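Side-chain contacts in adhesion and penetration protein autotransporter (Haemophilus influenzae, PDB 3SYJ), which probably acts as a serine protease and promotes bacterial adherence to and invasion of host cells through its surface-exposed passenger domain: residues 707-710 / 711-715; 755-759 / 760-764; 521-525 / 526-530; 5-8 / 9-13; 687-691 / 692-696. One frame throughout, in Å; residues are numbered along the deposited sequence.

Overall arrangement
Along the chain of the Hap passenger domain the order is contact 4, contact 3, contact 5, contact 1, contact 2. Contact 4 belongs to the N-terminal peptidase S6 region, and the other four lie along the beta-helix that follows it. Contacts 1 and 2 are corners between strands of stacked parallel coils, their centres about 17 Å apart. Contact 5, on helix 692-697 just before strand 701-709, is about 30 Å from contact 1 between centres and about 25 Å from contact 4. Contact 3 occupies a long surface loop, about 38 Å from contact 5, again between centres. The five therefore sample both the protease-like part and the solenoid, from its coil corners to its exposed loops.

Contact 1. Residues 707-710 / 711-715; sequences INLT and DNATA
Leu-709 and Ala-715 pack together beneath a type II' beta turn, Thr-710 to Ala-713, from the strands that flank it; the turn forms one corner of the beta-solenoid and joins strand 701-709 to strand 714-718. The tight part is apolar. Leu-709 holds CG anti to its carbonyl carbon (chi1 -53°), which sends both methyls across the corner: CD1 and CD2 each lie 3.7 Å from CB of Ala-715, so the alanine methyl meets the fork of the leucine. Ala-713 adds its CB, 4.2 Å from CB of Leu-709, while Ile-707 reaches Ala-715 more loosely through CG2. Phe-735, on a strand of the adjoining coil, touches both Leu-709 and Ala-715, and Val-654 touches Leu-709 and Ala-713, so neighbouring coils complete this core.

The other side of the corner is looser and polar. Thr-710 and Asp-711 run side by side and point the same way, with OG1 of Thr-710 3.1 Å from OD2 of Asp-711, although that hydroxyl proton has another acceptor within reach. The settled bond of OD2 is the one it accepts from the backbone N of Asn-656, tying the turn to an adjacent coil, and Asn-712 projects outward at the exposed tip. The turn is closed by its backbone, where N of Ala-713 donates to O of Thr-710 over 2.9 Å.

Contact 2. Residues 755-759 / 760-764; sequences ATVDN and ANLNG
Val-757 and Leu-762 meet at about a right angle across a bend, their side chains crossing where strand 754-758 gives way to strand 761-763. The two branches of the valine divide the work. CG1, anti to the backbone N (chi1 172°), turns toward the bend, where it lies 3.5 Å from O of Ala-760 and 4.0 Å from CB of Ala-760, while CG2, anti to the carbonyl carbon, comes to 4.0 Å from CB of Leu-762. The alanine thus meets the valine through both its methyl and its carbonyl. Asn-759 lies at the exposed outside of the bend.

No hydrogen bond crosses between the two segments. Instead, OG of Ser-779 bonds both to O of Val-757 and to N of Ala-760, spanning the bend from a neighbouring coil. Leu-776 borders Val-757, and Ile-747 borders Leu-762. Apolar side chains turned inward at a bend between short strands, continued by those of adjoining coils, are characteristic of a right-handed parallel beta-helix.

Contact 3. Residues 521-525 / 526-530; sequences VLPNG and NNINK
The backbone doubles back between Leu-522 and Lys-530, with the runs 522-525 and 526-530 directed 155° apart and neither forming a regular strand. Gly-525 lies at the reversal with phi 86°, in a conformation in which a CB would press against the preceding carbonyl oxygen. No direct hydrogen bond joins the two arms. A water links them in part, donating to O of Asn-524 over 2.7 Å and accepting a weak bond from N of Asn-527.

Ile-528 fills the inside of the bend. Because CG2 stands anti to its backbone N while CG1 is anti to the carbonyl carbon, the two branches separate: CG2 lies 4.1 Å from CD2 of Leu-522, and CG1 approaches the proline ring, 4.0 Å from CG of Pro-523. The terminal CD1 continues to 3.7 Å from O of Pro-523. Beyond the isoleucine, Lys-530 meets Leu-522 obliquely. A bend at chi2 (65°) followed by an extended chi3 brings the aliphatic CE against both leucine methyls, at 3.4 Å from CD2 and 3.7 Å from CD1 of Leu-522; the shorter approach is unusually close for two carbons.

Tyr-533, farther along the loop, touches both Leu-522 and Pro-523. This is a small apolar cluster within a largely exposed excursion, the long loop between strands 510-514 and 536-539 of the beta-helix.

Contact 4. Residues 5-8 / 9-13; sequences FGID and YQYYR
Asp-8, Ile-7 and Tyr-11 carry most of this contact, in which the segment leading into helix 9-17 folds against the first turn of that helix. Asp-8 acts mainly through its backbone. Its O accepts from N of Tyr-11 over 3.2 Å, a bent bond (145°). The same oxygen lies in plane at the edge of the Tyr-11 ring, 3.6 Å from CD2, and CB of Asp-8 is 3.9 Å from that ring atom.

Ile-7 crosses both Tyr-11 and Tyr-12 at about a right angle. Its CG2, anti to the backbone N, makes the closest side-chain approach, 3.4 Å from CD2 of Tyr-11, and also reaches CE2 of Tyr-12 at 4.1 Å. The other branch ends in CD1, which lies 4.0 Å from OH of Tyr-12. CG2 thus touches both rings, and CD1 adds a second touch on Tyr-12. The hydroxyl of Tyr-11 is held farther out by a hydrogen bond with N of Tyr-32.

The packing belongs to the peptidase S6 part of the passenger domain. Strand 2-4 precedes the contact, and its Thr-3 touches Tyr-9 and Tyr-12. Tyr-9 meets Trp-161 edge-to-face, while its N bonds to OE2 of Glu-609, so the beginning of helix 9-17 joins Trp-161 of the same region to helix 603-609 of the later part of the chain.

Contact 5. Residues 687-691 / 692-696; sequences VDLTD and TKVIN
OD1 of Asp-691 accepts from N of Lys-693 over 2.7 Å, with an N-H...O angle of 146°. This is the capping bond of helix 692-697, and Asp-691 is its N-cap. The donor meets the carboxylate on its anti side, 25° out of the plane. With CG anti to the backbone N (chi1 -170°), the carboxylate swings to the carbonyl side, toward the amides that open the helix, where OD1 also approaches CB of Lys-693. A negative group in this place would probably be favoured by the partial positive charge of the helix start.

The same residue grips the helix by its main chain: O of Asp-691 accepts from N of Ile-695 over 2.8 Å, the first i to i+4 bond of the helix. Beside these polar links, CB of Asp-691 rests 3.6 Å from CG2 of Val-694.

Leu-689 supplies the apolar side. Its CD1 touches two helix residues, 3.6 Å from CG1 of Val-694 and 3.7 Å from CG1 of Ile-695, crossing both chains at a slant. The end of Ile-695 then passes along the approaching backbone, with CD1 3.7 Å from O of Leu-689. Val-664 and Ile-698 also touch Leu-689. An N-capped helix with a leucine from the preceding segment packed on its first turn thus follows the hairpin of strands 669-675 and 682-688, within the second beta-solenoid repeat region.

Contact 1. Residues 707-710 / 711-715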
loop_
_atom_site.group_PDB
_atom_site.type_symbol
_atom_site.label_atom_id
_atom_site.label_comp_id
_atom_site.label_asym_id
_atom_site.label_seq_id
_atom_site.Cartn_x
_atom_site.Cartn_y
_atom_site.Cartn_z
ATOM N N ILE A 707 1.715 10.625 -13.590
ATOM C CA ILE A 707 1.568 11.991 -14.051
ATOM C C ILE A 707 1.542 12.968 -12.885
ATOM O O ILE A 707 0.772 12.815 -11.941
ATOM C CB ILE A 707 0.296 12.165 -14.902
ATOM C CG1 ILE A 707 0.295 11.169 -16.063
ATOM C CG2 ILE A 707 0.186 13.602 -15.420
ATOM C CD1 ILE A 707 -0.910 11.297 -16.972
ATOM N N ASN A 708 2.401 13.973 -12.953
ATOM C CA ASN A 708 2.380 15.033 -11.970
ATOM C C ASN A 708 2.067 16.355 -12.626
ATOM O O ASN A 708 2.753 16.770 -13.561
ATOM C CB ASN A 708 3.712 15.121 -11.242
ATOM C CG ASN A 708 3.861 14.059 -10.193
ATOM O OD1 ASN A 708 4.161 14.358 -9.039
ATOM N ND2 ASN A 708 3.635 12.807 -10.576
ATOM N N LEU A 709 1.021 17.006 -12.135
ATOM C CA LEU A 709 0.647 18.332 -12.592
ATOM C C LEU A 709 0.895 19.350 -11.488
ATOM O O LEU A 709 0.523 19.129 -10.331
ATOM C CB LEU A 709 -0.825 18.360 -13.003
ATOM C CG LEU A 709 -1.268 17.304 -14.008
ATOM C CD1 LEU A 709 -2.727 17.508 -14.365
ATOM C CD2 LEU A 709 -0.405 17.385 -15.248
ATOM N N THR A 710 1.531 20.462 -11.842
ATOM C CA THR A 710 1.763 21.538 -10.888
ATOM C C THR A 710 1.299 22.860 -11.488
ATOM O O THR A 710 0.876 22.907 -12.644
ATOM C CB THR A 710 3.246 21.628 -10.459
ATOM O OG1 THR A 710 4.062 21.978 -11.585
ATOM C CG2 THR A 710 3.718 20.291 -9.892
ATOM N N ASP A 711 1.359 23.922 -10.692
ATOM C CA ASP A 711 0.975 25.253 -11.148
ATOM C C ASP A 711 -0.392 25.243 -11.814
ATOM O O ASP A 711 -1.368 24.820 -11.206
ATOM C CB ASP A 711 2.043 25.804 -12.086
ATOM C CG ASP A 711 3.444 25.587 -11.552
ATOM O OD1 ASP A 711 3.704 25.980 -10.394
ATOM O OD2 ASP A 711 4.280 25.012 -12.280
ATOM N N ASN A 712 -0.463 25.704 -13.059
ATOM C CA ASN A 712 -1.724 25.731 -13.791
ATOM C C ASN A 712 -1.822 24.638 -14.840
ATOM O O ASN A 712 -2.654 24.704 -15.737
ATOM C CB ASN A 712 -1.920 27.081 -14.477
ATOM C CG ASN A 712 -2.224 28.196 -13.505
ATOM O OD1 ASN A 712 -2.286 27.983 -12.296
ATOM N ND2 ASN A 712 -2.415 29.401 -14.031
ATOM N N ALA A 713 -0.969 23.631 -14.728
ATOM C CA ALA A 713 -0.899 22.586 -15.742
ATOM C C ALA A 713 -2.204 21.806 -15.909
ATOM O O ALA A 713 -2.974 21.631 -14.965
ATOM C CB ALA A 713 0.259 21.645 -15.450
ATOM N N THR A 714 -2.443 21.344 -17.129
ATOM C CA THR A 714 -3.620 20.546 -17.434
ATOM C C THR A 714 -3.204 19.256 -18.121
ATOM O O THR A 714 -2.270 19.249 -18.916
ATOM C CB THR A 714 -4.574 21.316 -18.354
ATOM O OG1 THR A 714 -5.082 22.461 -17.658
ATOM C CG2 THR A 714 -5.736 20.436 -18.778
ATOM N N ALA A 715 -3.890 18.164 -17.803
ATOM C CA ALA A 715 -3.684 16.907 -18.515
ATOM C C ALA A 715 -5.012 16.236 -18.848
ATOM O O ALA A 715 -5.972 16.303 -18.079
ATOM C CB ALA A 715 -2.792 15.974 -17.730
#

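Contact 2. Residues 755-759 / 760-764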
loop_
_atom_site.group_PDB
_atom_site.type_symbol
_atom_site.label_atom_id
_atom_site.label_comp_id
_atom_site.label_asym_id
_atom_site.label_seq_id
_atom_site.Cartn_x
_atom_site.Cartn_y
_atom_site.Cartn_z
ATOM N N ALA A 755 -9.951 17.444 -10.430
ATOM C CA ALA A 755 -9.963 16.239 -11.250
ATOM C C ALA A 755 -11.383 15.900 -11.673
ATOM O O ALA A 755 -12.331 16.163 -10.941
ATOM C CB ALA A 755 -9.332 15.074 -10.509
ATOM N N THR A 756 -11.527 15.319 -12.860
ATOM C CA THR A 756 -12.839 14.974 -13.383
ATOM C C THR A 756 -12.801 13.658 -14.134
ATOM O O THR A 756 -11.919 13.431 -14.956
ATOM C CB THR A 756 -13.350 16.045 -14.352
ATOM O OG1 THR A 756 -13.498 17.287 -13.657
ATOM C CG2 THR A 756 -14.688 15.633 -14.947
ATOM N N VAL A 757 -13.759 12.788 -13.852
ATOM C CA VAL A 757 -13.926 11.575 -14.634
ATOM C C VAL A 757 -15.258 11.685 -15.344
ATOM O O VAL A 757 -16.313 11.493 -14.736
ATOM C CB VAL A 757 -13.902 10.306 -13.751
ATOM C CG1 VAL A 757 -14.279 9.079 -14.569
ATOM C CG2 VAL A 757 -12.534 10.126 -13.110
ATOM N N ASP A 758 -15.209 12.024 -16.628
ATOM C CA ASP A 758 -16.418 12.196 -17.425
ATOM C C ASP A 758 -16.614 11.018 -18.374
ATOM O O ASP A 758 -15.884 10.866 -19.351
ATOM C CB ASP A 758 -16.366 13.517 -18.203
ATOM C CG ASP A 758 -17.669 13.824 -18.928
ATOM O OD1 ASP A 758 -18.410 12.874 -19.253
ATOM O OD2 ASP A 758 -17.949 15.018 -19.175
ATOM N N ASN A 759 -17.611 10.192 -18.087
ATOM C CA ASN A 759 -17.881 9.014 -18.899
ATOM C C ASN A 759 -16.597 8.233 -19.164
ATOM O O ASN A 759 -16.243 7.967 -20.309
ATOM C CB ASN A 759 -18.547 9.411 -20.217
ATOM C CG ASN A 759 -19.014 8.206 -21.024
ATOM O OD1 ASN A 759 -19.435 7.193 -20.464
ATOM N ND2 ASN A 759 -18.944 8.317 -22.345
ATOM N N ALA A 760 -15.896 7.877 -18.096
ATOM C CA ALA A 760 -14.674 7.099 -18.212
ATOM C C ALA A 760 -14.532 6.163 -17.020
ATOM O O ALA A 760 -15.371 6.165 -16.118
ATOM C CB ALA A 760 -13.469 8.017 -18.313
ATOM N N ASN A 761 -13.455 5.386 -17.007
ATOM C CA ASN A 761 -13.293 4.327 -16.020
ATOM C C ASN A 761 -12.066 4.504 -15.143
ATOM O O ASN A 761 -10.952 4.153 -15.537
ATOM C CB ASN A 761 -13.239 2.979 -16.730
ATOM C CG ASN A 761 -14.168 2.931 -17.930
ATOM O OD1 ASN A 761 -15.384 3.079 -17.795
ATOM N ND2 ASN A 761 -13.596 2.747 -19.119
ATOM N N LEU A 762 -12.272 5.052 -13.950
ATOM C CA LEU A 762 -11.193 5.172 -12.980
ATOM C C LEU A 762 -11.169 3.938 -12.097
ATOM O O LEU A 762 -12.013 3.768 -11.217
ATOM C CB LEU A 762 -11.352 6.425 -12.118
ATOM C CG LEU A 762 -10.372 6.530 -10.947
ATOM C CD1 LEU A 762 -8.934 6.486 -11.436
ATOM C CD2 LEU A 762 -10.619 7.800 -10.157
ATOM N N ASN A 763 -10.202 3.071 -12.359
ATOM C CA ASN A 763 -9.973 1.893 -11.547
ATOM C C ASN A 763 -8.885 2.185 -10.516
ATOM O O ASN A 763 -7.717 1.836 -10.706
ATOM C CB ASN A 763 -9.588 0.716 -12.444
ATOM C CG ASN A 763 -9.242 -0.529 -11.657
ATOM O OD1 ASN A 763 -9.159 -0.495 -10.431
ATOM N ND2 ASN A 763 -9.031 -1.637 -12.361
ATOM N N GLY A 764 -9.280 2.842 -9.428
ATOM C CA GLY A 764 -8.353 3.261 -8.393
ATOM C C GLY A 764 -9.001 4.274 -7.464
ATOM O O GLY A 764 -10.182 4.587 -7.606
#

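Contact 3. Residues 521-525 / 526-530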
loop_
_atom_site.group_PDB
_atom_site.type_symbol
_atom_site.label_atom_id
_atom_site.label_comp_id
_atom_site.label_asym_id
_atom_site.label_seq_id
_atom_site.Cartn_x
_atom_site.Cartn_y
_atom_site.Cartn_z
ATOM N N VAL A 521 8.348 33.262 -42.479
ATOM C CA VAL A 521 8.082 34.194 -43.561
ATOM C C VAL A 521 8.927 33.821 -44.776
ATOM O O VAL A 521 10.153 33.873 -44.739
ATOM C CB VAL A 521 8.354 35.643 -43.142
ATOM C CG1 VAL A 521 8.157 36.577 -44.325
ATOM C CG2 VAL A 521 7.440 36.033 -41.988
ATOM N N LEU A 522 8.261 33.427 -45.850
ATOM C CA LEU A 522 8.945 33.027 -47.070
ATOM C C LEU A 522 9.919 34.076 -47.564
ATOM O O LEU A 522 9.609 35.271 -47.574
ATOM C CB LEU A 522 7.927 32.724 -48.158
ATOM C CG LEU A 522 7.138 31.468 -47.822
ATOM C CD1 LEU A 522 5.925 31.360 -48.709
ATOM C CD2 LEU A 522 8.049 30.256 -47.969
ATOM N N PRO A 523 11.108 33.628 -47.986
ATOM C CA PRO A 523 12.119 34.506 -48.576
ATOM C C PRO A 523 11.738 34.797 -50.015
ATOM O O PRO A 523 10.643 34.432 -50.440
ATOM C CB PRO A 523 13.377 33.641 -48.561
ATOM C CG PRO A 523 12.869 32.246 -48.662
ATOM C CD PRO A 523 11.522 32.213 -47.999
ATOM N N ASN A 524 12.633 35.436 -50.760
ATOM C CA ASN A 524 12.409 35.624 -52.180
ATOM C C ASN A 524 13.378 34.727 -52.929
ATOM O O ASN A 524 13.943 33.799 -52.352
ATOM C CB ASN A 524 12.565 37.099 -52.578
ATOM C CG ASN A 524 11.465 37.992 -51.983
ATOM O OD1 ASN A 524 10.272 37.699 -52.103
ATOM N ND2 ASN A 524 11.869 39.091 -51.349
ATOM N N GLY A 525 13.563 34.982 -54.212
ATOM C CA GLY A 525 14.468 34.172 -54.987
ATOM C C GLY A 525 13.800 32.936 -55.539
ATOM O O GLY A 525 12.608 32.700 -55.328
ATOM N N ASN A 526 14.590 32.133 -56.242
ATOM C CA ASN A 526 14.063 31.035 -57.025
ATOM C C ASN A 526 14.573 29.671 -56.618
ATOM O O ASN A 526 14.628 28.758 -57.433
ATOM C CB ASN A 526 14.358 31.281 -58.500
ATOM C CG ASN A 526 13.477 32.350 -59.078
ATOM O OD1 ASN A 526 13.952 33.314 -59.700
ATOM N ND2 ASN A 526 12.174 32.209 -58.850
ATOM N N ASN A 527 14.960 29.523 -55.362
ATOM C CA ASN A 527 15.263 28.195 -54.852
ATOM C C ASN A 527 14.942 28.108 -53.378
ATOM O O ASN A 527 15.808 27.852 -52.539
ATOM C CB ASN A 527 16.706 27.786 -55.132
ATOM C CG ASN A 527 17.696 28.667 -54.441
ATOM O OD1 ASN A 527 18.809 28.240 -54.147
ATOM N ND2 ASN A 527 17.302 29.911 -54.165
ATOM N N ILE A 528 13.673 28.348 -53.086
ATOM C CA ILE A 528 13.140 28.273 -51.743
ATOM C C ILE A 528 13.015 26.813 -51.325
ATOM O O ILE A 528 12.437 26.002 -52.047
ATOM C CB ILE A 528 11.763 28.961 -51.705
ATOM C CG1 ILE A 528 11.916 30.432 -52.103
ATOM C CG2 ILE A 528 11.121 28.832 -50.346
ATOM C CD1 ILE A 528 10.623 31.197 -52.154
ATOM N N ASN A 529 13.588 26.473 -50.176
ATOM C CA ASN A 529 13.317 25.176 -49.564
ATOM C C ASN A 529 12.217 25.341 -48.525
ATOM O O ASN A 529 12.467 25.734 -47.388
ATOM C CB ASN A 529 14.569 24.574 -48.927
ATOM C CG ASN A 529 14.327 23.174 -48.376
ATOM O OD1 ASN A 529 13.188 22.768 -48.154
ATOM N ND2 ASN A 529 15.404 22.432 -48.154
ATOM N N LYS A 530 10.995 25.043 -48.944
ATOM C CA LYS A 530 9.801 25.232 -48.134
ATOM C C LYS A 530 9.911 24.619 -46.745
ATOM O O LYS A 530 9.292 25.109 -45.807
ATOM C CB LYS A 530 8.589 24.634 -48.859
ATOM C CG LYS A 530 7.321 25.466 -48.740
ATOM C CD LYS A 530 7.497 26.815 -49.443
ATOM C CE LYS A 530 6.260 27.701 -49.311
ATOM N NZ LYS A 530 5.084 27.232 -50.113
HETATM O O HOH W 1 15.487 31.596 -52.758
#

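Contact 4. Residues 5-8 / 9-13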
loop_
_atom_site.group_PDB
_atom_site.type_symbol
_atom_site.label_atom_id
_atom_site.label_comp_id
_atom_site.label_asym_id
_atom_site.label_seq_id
_atom_site.Cartn_x
_atom_site.Cartn_y
_atom_site.Cartn_z
ATOM N N PHE A 5 -5.083 -6.114 -64.751
ATOM C CA PHE A 5 -6.106 -5.186 -64.277
ATOM C C PHE A 5 -7.084 -5.831 -63.291
ATOM O O PHE A 5 -7.822 -5.132 -62.593
ATOM C CB PHE A 5 -6.867 -4.571 -65.461
ATOM C CG PHE A 5 -7.851 -3.503 -65.063
ATOM C CD1 PHE A 5 -7.406 -2.290 -64.563
ATOM C CD2 PHE A 5 -9.217 -3.712 -65.187
ATOM C CE1 PHE A 5 -8.301 -1.300 -64.191
ATOM C CE2 PHE A 5 -10.121 -2.728 -64.822
ATOM C CZ PHE A 5 -9.663 -1.519 -64.324
ATOM N N GLY A 6 -7.074 -7.159 -63.225
ATOM C CA GLY A 6 -7.886 -7.879 -62.258
ATOM C C GLY A 6 -7.353 -7.808 -60.833
ATOM O O GLY A 6 -8.011 -8.254 -59.887
ATOM N N ILE A 7 -6.151 -7.253 -60.686
ATOM C CA ILE A 7 -5.520 -7.065 -59.381
ATOM C C ILE A 7 -5.153 -5.588 -59.213
ATOM O O ILE A 7 -4.699 -4.951 -60.171
ATOM C CB ILE A 7 -4.262 -7.946 -59.256
ATOM C CG1 ILE A 7 -4.658 -9.416 -59.128
ATOM C CG2 ILE A 7 -3.399 -7.523 -58.070
ATOM C CD1 ILE A 7 -3.511 -10.367 -59.357
ATOM N N ASP A 8 -5.375 -5.042 -58.014
ATOM C CA ASP A 8 -5.050 -3.641 -57.726
ATOM C C ASP A 8 -3.668 -3.297 -58.240
ATOM O O ASP A 8 -2.705 -4.016 -57.976
ATOM C CB ASP A 8 -5.075 -3.363 -56.227
ATOM C CG ASP A 8 -6.473 -3.313 -55.667
ATOM O OD1 ASP A 8 -7.427 -3.112 -56.444
ATOM O OD2 ASP A 8 -6.618 -3.471 -54.441
ATOM N N TYR A 9 -3.575 -2.194 -58.972
ATOM C CA TYR A 9 -2.297 -1.729 -59.494
ATOM C C TYR A 9 -1.343 -1.467 -58.339
ATOM O O TYR A 9 -0.134 -1.612 -58.488
ATOM C CB TYR A 9 -2.491 -0.447 -60.303
ATOM C CG TYR A 9 -1.415 -0.177 -61.333
ATOM C CD1 TYR A 9 -0.985 -1.169 -62.206
ATOM C CD2 TYR A 9 -0.858 1.084 -61.457
ATOM C CE1 TYR A 9 -0.008 -0.908 -63.168
ATOM C CE2 TYR A 9 0.114 1.353 -62.409
ATOM C CZ TYR A 9 0.534 0.362 -63.257
ATOM O OH TYR A 9 1.499 0.653 -64.187
ATOM N N GLN A 10 -1.892 -1.097 -57.182
ATOM C CA GLN A 10 -1.066 -0.774 -56.022
ATOM C C GLN A 10 -0.076 -1.882 -55.664
ATOM O O GLN A 10 1.051 -1.595 -55.253
ATOM C CB GLN A 10 -1.918 -0.411 -54.810
ATOM C CG GLN A 10 -1.136 0.339 -53.737
ATOM C CD GLN A 10 -0.664 1.718 -54.201
ATOM O OE1 GLN A 10 -1.409 2.457 -54.846
ATOM N NE2 GLN A 10 0.576 2.071 -53.863
ATOM N N TYR A 11 -0.484 -3.141 -55.824
ATOM C CA TYR A 11 0.412 -4.261 -55.522
ATOM C C TYR A 11 1.716 -4.137 -56.293
ATOM O O TYR A 11 2.799 -4.255 -55.741
ATOM C CB TYR A 11 -0.237 -5.599 -55.874
ATOM C CG TYR A 11 -1.205 -6.123 -54.846
ATOM C CD1 TYR A 11 -0.748 -6.716 -53.671
ATOM C CD2 TYR A 11 -2.576 -6.056 -55.060
ATOM C CE1 TYR A 11 -1.644 -7.211 -52.730
ATOM C CE2 TYR A 11 -3.473 -6.546 -54.136
ATOM C CZ TYR A 11 -3.007 -7.121 -52.977
ATOM O OH TYR A 11 -3.915 -7.603 -52.069
ATOM N N TYR A 12 1.600 -3.895 -57.583
ATOM C CA TYR A 12 2.764 -3.830 -58.437
ATOM C C TYR A 12 3.619 -2.603 -58.148
ATOM O O TYR A 12 4.830 -2.612 -58.353
ATOM C CB TYR A 12 2.307 -3.806 -59.887
ATOM C CG TYR A 12 1.484 -5.002 -60.305
ATOM C CD1 TYR A 12 2.095 -6.184 -60.720
ATOM C CD2 TYR A 12 0.099 -4.947 -60.304
ATOM C CE1 TYR A 12 1.342 -7.279 -61.121
ATOM C CE2 TYR A 12 -0.663 -6.032 -60.703
ATOM C CZ TYR A 12 -0.038 -7.197 -61.110
ATOM O OH TYR A 12 -0.804 -8.272 -61.505
ATOM N N ARG A 13 2.985 -1.530 -57.703
ATOM C CA ARG A 13 3.724 -0.321 -57.373
ATOM C C ARG A 13 4.455 -0.512 -56.047
ATOM O O ARG A 13 5.642 -0.222 -55.946
ATOM C CB ARG A 13 2.791 0.887 -57.306
ATOM C CG ARG A 13 2.196 1.310 -58.648
ATOM C CD ARG A 13 3.254 1.776 -59.630
ATOM N NE ARG A 13 4.333 2.489 -58.959
ATOM C CZ ARG A 13 4.241 3.736 -58.519
ATOM N NH1 ARG A 13 3.107 4.387 -58.703
ATOM N NH2 ARG A 13 5.261 4.322 -57.894
#

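Contact 5. Residues 687-691 / 692-696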
loop_
_atom_site.group_PDB
_atom_site.type_symbol
_atom_site.label_atom_id
_atom_site.label_comp_id
_atom_site.label_asym_id
_atom_site.label_seq_id
_atom_site.Cartn_x
_atom_site.Cartn_y
_atom_site.Cartn_z
ATOM N N VAL A 687 -9.250 15.932 -38.177
ATOM C CA VAL A 687 -9.758 14.865 -39.024
ATOM C C VAL A 687 -10.850 14.134 -38.264
ATOM O O VAL A 687 -10.696 13.821 -37.082
ATOM C CB VAL A 687 -8.646 13.842 -39.387
ATOM C CG1 VAL A 687 -9.213 12.684 -40.212
ATOM C CG2 VAL A 687 -7.493 14.519 -40.117
ATOM N N ASP A 688 -11.960 13.873 -38.938
ATOM C CA ASP A 688 -13.016 13.062 -38.356
ATOM C C ASP A 688 -12.596 11.608 -38.242
ATOM O O ASP A 688 -12.089 11.019 -39.201
ATOM C CB ASP A 688 -14.290 13.160 -39.186
ATOM C CG ASP A 688 -15.348 13.995 -38.514
ATOM O OD1 ASP A 688 -15.917 14.884 -39.185
ATOM O OD2 ASP A 688 -15.598 13.763 -37.306
ATOM N N LEU A 689 -12.808 11.035 -37.062
ATOM C CA LEU A 689 -12.554 9.620 -36.836
ATOM C C LEU A 689 -13.886 8.886 -36.752
ATOM O O LEU A 689 -14.389 8.628 -35.661
ATOM C CB LEU A 689 -11.758 9.426 -35.544
ATOM C CG LEU A 689 -11.363 7.996 -35.166
ATOM C CD1 LEU A 689 -10.731 7.269 -36.344
ATOM C CD2 LEU A 689 -10.433 7.987 -33.948
ATOM N N THR A 690 -14.460 8.554 -37.905
ATOM C CA THR A 690 -15.807 7.988 -37.947
ATOM C C THR A 690 -15.888 6.608 -38.609
ATOM O O THR A 690 -16.851 5.874 -38.394
ATOM C CB THR A 690 -16.786 8.953 -38.630
ATOM O OG1 THR A 690 -16.266 9.331 -39.908
ATOM C CG2 THR A 690 -16.959 10.210 -37.790
ATOM N N ASP A 691 -14.888 6.253 -39.408
ATOM C CA ASP A 691 -14.897 4.954 -40.072
ATOM C C ASP A 691 -14.578 3.836 -39.088
ATOM O O ASP A 691 -13.606 3.911 -38.340
ATOM C CB ASP A 691 -13.923 4.921 -41.254
ATOM C CG ASP A 691 -14.082 3.669 -42.114
ATOM O OD1 ASP A 691 -14.295 2.571 -41.560
ATOM O OD2 ASP A 691 -13.989 3.781 -43.352
ATOM N N THR A 692 -15.413 2.804 -39.106
ATOM C CA THR A 692 -15.295 1.649 -38.224
ATOM C C THR A 692 -13.953 0.943 -38.409
ATOM O O THR A 692 -13.314 0.526 -37.440
ATOM C CB THR A 692 -16.444 0.644 -38.495
ATOM O OG1 THR A 692 -17.705 1.307 -38.342
ATOM C CG2 THR A 692 -16.386 -0.542 -37.543
ATOM N N LYS A 693 -13.537 0.814 -39.664
ATOM C CA LYS A 693 -12.304 0.122 -40.011
ATOM C C LYS A 693 -11.111 0.879 -39.456
ATOM O O LYS A 693 -10.173 0.285 -38.925
ATOM C CB LYS A 693 -12.194 0.001 -41.530
ATOM C CG LYS A 693 -10.904 -0.630 -42.027
ATOM C CD LYS A 693 -10.869 -2.128 -41.761
ATOM C CE LYS A 693 -9.807 -2.826 -42.618
ATOM N NZ LYS A 693 -10.092 -2.755 -44.092
ATOM N N VAL A 694 -11.156 2.201 -39.582
ATOM C CA VAL A 694 -10.103 3.052 -39.064
ATOM C C VAL A 694 -10.095 2.990 -37.542
ATOM O O VAL A 694 -9.054 2.785 -36.927
ATOM C CB VAL A 694 -10.279 4.506 -39.530
ATOM C CG1 VAL A 694 -9.172 5.375 -38.970
ATOM C CG2 VAL A 694 -10.305 4.583 -41.053
ATOM N N ILE A 695 -11.267 3.156 -36.940
ATOM C CA ILE A 695 -11.397 3.133 -35.492
ATOM C C ILE A 695 -10.868 1.833 -34.909
ATOM O O ILE A 695 -10.165 1.835 -33.893
ATOM C CB ILE A 695 -12.863 3.338 -35.058
ATOM C CG1 ILE A 695 -13.283 4.786 -35.298
ATOM C CG2 ILE A 695 -13.063 2.960 -33.595
ATOM C CD1 ILE A 695 -14.775 4.975 -35.351
ATOM N N ASN A 696 -11.198 0.722 -35.555
ATOM C CA ASN A 696 -10.796 -0.585 -35.048
ATOM C C ASN A 696 -9.312 -0.853 -35.237
ATOM O O ASN A 696 -8.763 -1.753 -34.609
ATOM C CB ASN A 696 -11.608 -1.708 -35.709
ATOM C CG ASN A 696 -13.042 -1.771 -35.208
ATOM O OD1 ASN A 696 -13.345 -1.377 -34.077
ATOM N ND2 ASN A 696 -13.933 -2.276 -36.052
#